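PDB 6LSU: intracellular protein transport protein USO1 from Saccharomyces cerevisiae S288c, which tethers membranes as a homodimer with paired globular heads and a long coiled-coil tail, and is required for protein transport from the ER to the Golgi complex. Local coordinates for residues A[278-283]-A[335-340]. Sequence-based numbering, arbitrary orientation.
Sequences GNLPKL and SSVLMV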
ATOM      1  N   GLY A 278      -8.483  15.472 -18.492  1.00 66.49           N
ATOM      2  CA  GLY A 278      -9.540  16.044 -17.637  1.00 61.44           C
ATOM      3  C   GLY A 278     -10.163  15.028 -16.706  1.00 63.14           C
ATOM      4  O   GLY A 278     -11.270  15.320 -16.261  1.00 67.70           O
ATOM      5  N   ASN A 279      -9.435  13.975 -16.303  1.00 67.86           N
ATOM      6  CA  ASN A 279      -9.893  12.963 -15.307  1.00 70.52           C
ATOM      7  C   ASN A 279      -9.722  13.445 -13.848  1.00 70.07           C
ATOM      8  O   ASN A 279     -10.665  13.205 -13.042  1.00 68.57           O
ATOM      9  CB  ASN A 279      -9.182  11.637 -15.548  1.00 70.19           C
ATOM     10  CG  ASN A 279      -9.646  11.010 -16.836  1.00 70.53           C
ATOM     11  OD1 ASN A 279     -10.844  10.705 -16.972  1.00 72.76           O
ATOM     12  ND2 ASN A 279      -8.710  10.817 -17.756  1.00 71.06           N
ATOM     13  N   LEU A 280      -8.614  14.114 -13.499  1.00 59.79           N
ATOM     14  CA  LEU A 280      -8.341  14.549 -12.104  1.00 65.45           C
ATOM     15  C   LEU A 280      -9.584  15.133 -11.439  1.00 67.25           C
ATOM     16  O   LEU A 280      -9.937  14.722 -10.342  1.00 71.25           O
ATOM     17  CB  LEU A 280      -7.198  15.559 -12.064  1.00 66.23           C
ATOM     18  CG  LEU A 280      -5.823  14.934 -12.200  1.00 70.27           C
ATOM     19  CD1 LEU A 280      -4.753  15.924 -11.773  1.00 73.62           C
ATOM     20  CD2 LEU A 280      -5.751  13.649 -11.385  1.00 73.14           C
ATOM     21  N   PRO A 281     -10.293  16.108 -12.044  1.00 65.18           N
ATOM     22  CA  PRO A 281     -11.461  16.700 -11.386  1.00 62.11           C
ATOM     23  C   PRO A 281     -12.508  15.635 -11.036  1.00 62.81           C
ATOM     24  O   PRO A 281     -13.167  15.751 -10.036  1.00 65.89           O
ATOM     25  CB  PRO A 281     -12.040  17.650 -12.428  1.00 60.24           C
ATOM     26  CG  PRO A 281     -10.922  17.875 -13.402  1.00 65.70           C
ATOM     27  CD  PRO A 281     -10.080  16.621 -13.401  1.00 64.62           C
ATOM     28  N   LYS A 282     -12.622  14.620 -11.890  1.00 64.08           N
ATOM     29  CA  LYS A 282     -13.570  13.485 -11.727  1.00 66.65           C
ATOM     30  C   LYS A 282     -13.142  12.612 -10.536  1.00 62.41           C
ATOM     31  O   LYS A 282     -13.998  12.289  -9.719  1.00 56.63           O
ATOM     32  CB  LYS A 282     -13.639  12.679 -13.027  1.00 66.50           C
ATOM     33  CG  LYS A 282     -14.494  13.332 -14.099  1.00 72.59           C
ATOM     34  CD  LYS A 282     -13.959  13.162 -15.495  1.00 74.86           C
ATOM     35  CE  LYS A 282     -15.010  13.456 -16.534  1.00 76.25           C
ATOM     36  NZ  LYS A 282     -14.659  12.764 -17.795  1.00 85.16           N
ATOM     37  N   LEU A 283     -11.860  12.250 -10.471  1.00 61.59           N
ATOM     38  CA  LEU A 283     -11.264  11.405  -9.399  1.00 59.99           C
ATOM     39  C   LEU A 283     -11.350  12.158  -8.059  1.00 59.63           C
ATOM     40  O   LEU A 283     -11.798  11.566  -7.062  1.00 60.40           O
ATOM     41  CB  LEU A 283      -9.818  11.114  -9.794  1.00 60.38           C
ATOM     42  CG  LEU A 283      -9.105  10.094  -8.924  1.00 63.32           C
ATOM     43  CD1 LEU A 283      -9.889   8.808  -8.893  1.00 65.95           C
ATOM     44  CD2 LEU A 283      -7.709   9.835  -9.456  1.00 68.48           C
ATOM     45  N   SER A 335      -4.590  20.595  -9.139  1.00 77.39           N
ATOM     46  CA  SER A 335      -6.025  20.251  -8.955  1.00 78.08           C
ATOM     47  C   SER A 335      -6.359  20.298  -7.464  1.00 68.34           C
ATOM     48  O   SER A 335      -5.535  20.830  -6.713  1.00 65.69           O
ATOM     49  CB  SER A 335      -6.350  18.905  -9.580  1.00 77.95           C
ATOM     50  OG  SER A 335      -5.804  17.828  -8.836  1.00 83.97           O
ATOM     51  N   SER A 336      -7.515  19.770  -7.059  1.00 64.82           N
ATOM     52  CA  SER A 336      -7.897  19.681  -5.625  1.00 74.67           C
ATOM     53  C   SER A 336      -7.408  18.368  -4.977  1.00 68.86           C
ATOM     54  O   SER A 336      -7.675  18.171  -3.788  1.00 69.69           O
ATOM     55  CB  SER A 336      -9.386  19.916  -5.444  1.00 81.87           C
ATOM     56  OG  SER A 336     -10.164  19.203  -6.403  1.00 88.08           O
ATOM     57  N   VAL A 337      -6.650  17.520  -5.674  1.00 65.46           N
ATOM     58  CA  VAL A 337      -6.476  16.101  -5.235  1.00 65.89           C
ATOM     59  C   VAL A 337      -5.727  16.065  -3.900  1.00 60.76           C
ATOM     60  O   VAL A 337      -6.232  15.403  -2.984  1.00 56.70           O
ATOM     61  CB  VAL A 337      -5.834  15.198  -6.302  1.00 67.67           C
ATOM     62  CG1 VAL A 337      -5.792  13.758  -5.821  1.00 69.96           C
ATOM     63  CG2 VAL A 337      -6.599  15.247  -7.599  1.00 70.48           C
ATOM     64  N   LEU A 338      -4.620  16.790  -3.769  1.00 59.48           N
ATOM     65  CA  LEU A 338      -3.795  16.832  -2.533  1.00 58.16           C
ATOM     66  C   LEU A 338      -4.645  17.242  -1.347  1.00 58.66           C
ATOM     67  O   LEU A 338      -4.536  16.614  -0.264  1.00 80.15           O
ATOM     68  CB  LEU A 338      -2.650  17.833  -2.651  1.00 59.81           C
ATOM     69  CG  LEU A 338      -1.725  17.855  -1.422  1.00 66.89           C
ATOM     70  CD1 LEU A 338      -1.137  16.471  -1.150  1.00 65.13           C
ATOM     71  CD2 LEU A 338      -0.603  18.886  -1.587  1.00 59.56           C
ATOM     72  N   MET A 339      -5.397  18.299  -1.508  1.00 56.40           N
ATOM     73  CA  MET A 339      -6.232  18.852  -0.435  1.00 61.36           C
ATOM     74  C   MET A 339      -7.300  17.808  -0.143  1.00 57.59           C
ATOM     75  O   MET A 339      -7.676  17.619   0.997  1.00 69.86           O
ATOM     76  CB  MET A 339      -6.875  20.177  -0.868  1.00 62.28           C
ATOM     77  CG  MET A 339      -7.566  20.861   0.273  1.00 67.70           C
ATOM     78  SD  MET A 339      -6.304  21.395   1.459  1.00 78.53           S
ATOM     79  CE  MET A 339      -7.213  21.066   2.980  1.00 75.76           C
ATOM     80  N   VAL A 340      -7.844  17.185  -1.161  1.00 59.27           N
ATOM     81  CA  VAL A 340      -8.923  16.176  -0.921  1.00 56.56           C
ATOM     82  C   VAL A 340      -8.340  14.953  -0.180  1.00 54.50           C
ATOM     83  O   VAL A 340      -9.023  14.471   0.761  1.00 58.85           O
ATOM     84  CB  VAL A 340      -9.638  15.784  -2.217  1.00 54.48           C
ATOM     85  CG1 VAL A 340     -10.669  14.692  -1.942  1.00 59.82           C
ATOM     86  CG2 VAL A 340     -10.325  17.003  -2.810  1.00 56.72           C
TER
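Leu280 and Ser335 bring the two backbones nearest each other, with 6.9 Å between their CA atoms, near the N-terminal ends of two helices of neighbouring armadillo repeats. This is the globular head of the tether, a superhelical stack of ARM repeats: segment 278-283 runs into helix 280-287 of ARM 5, and segment 335-340 leads into helix 337-346 of ARM 6. Leu283 N bonds to Asn279 O in one segment, Val340 N to Ser336 O in the other. No hydrogen bond crosses between the segments, and the area they bury is small, 146 Å² counted over both sides, so the repeats meet here through a few side chains.

Leu280 does the reaching. Its CB points toward segment 335-340, and with CG anti to the carbonyl carbon (chi1 -78°) its two methyls come against different partners. CD2 meets Val337 CG2 at 4.2 Å, a loose apolar touch in which the two side chains cross at about a right angle. Around this pair, Leu275 of helix 268-276 touches Leu280, while Val314 of helix 301-317 touches Val337, and Leu280 and Val337 are both buried.

The other methyl, CD1, rests against Ser335, 4.0 Å from its CB. Ser335 sits just ahead of the turn that starts helix 337-346, and its OG accepts a capping bond from Val337 N; the same hydroxyl is hydrogen-bonded to Leu332 O, in the last turn of helix 325-333. With an alanine here, Val337 N would probably be left without its side-chain cap and the tie to Leu332 would be lost. That capping bond, Val337 N to Ser335 OG, spans 3.3 Å with an N-H...O angle of 153°, while Leu280 CD1 lies 3.7 Å from the same Ser335 OG.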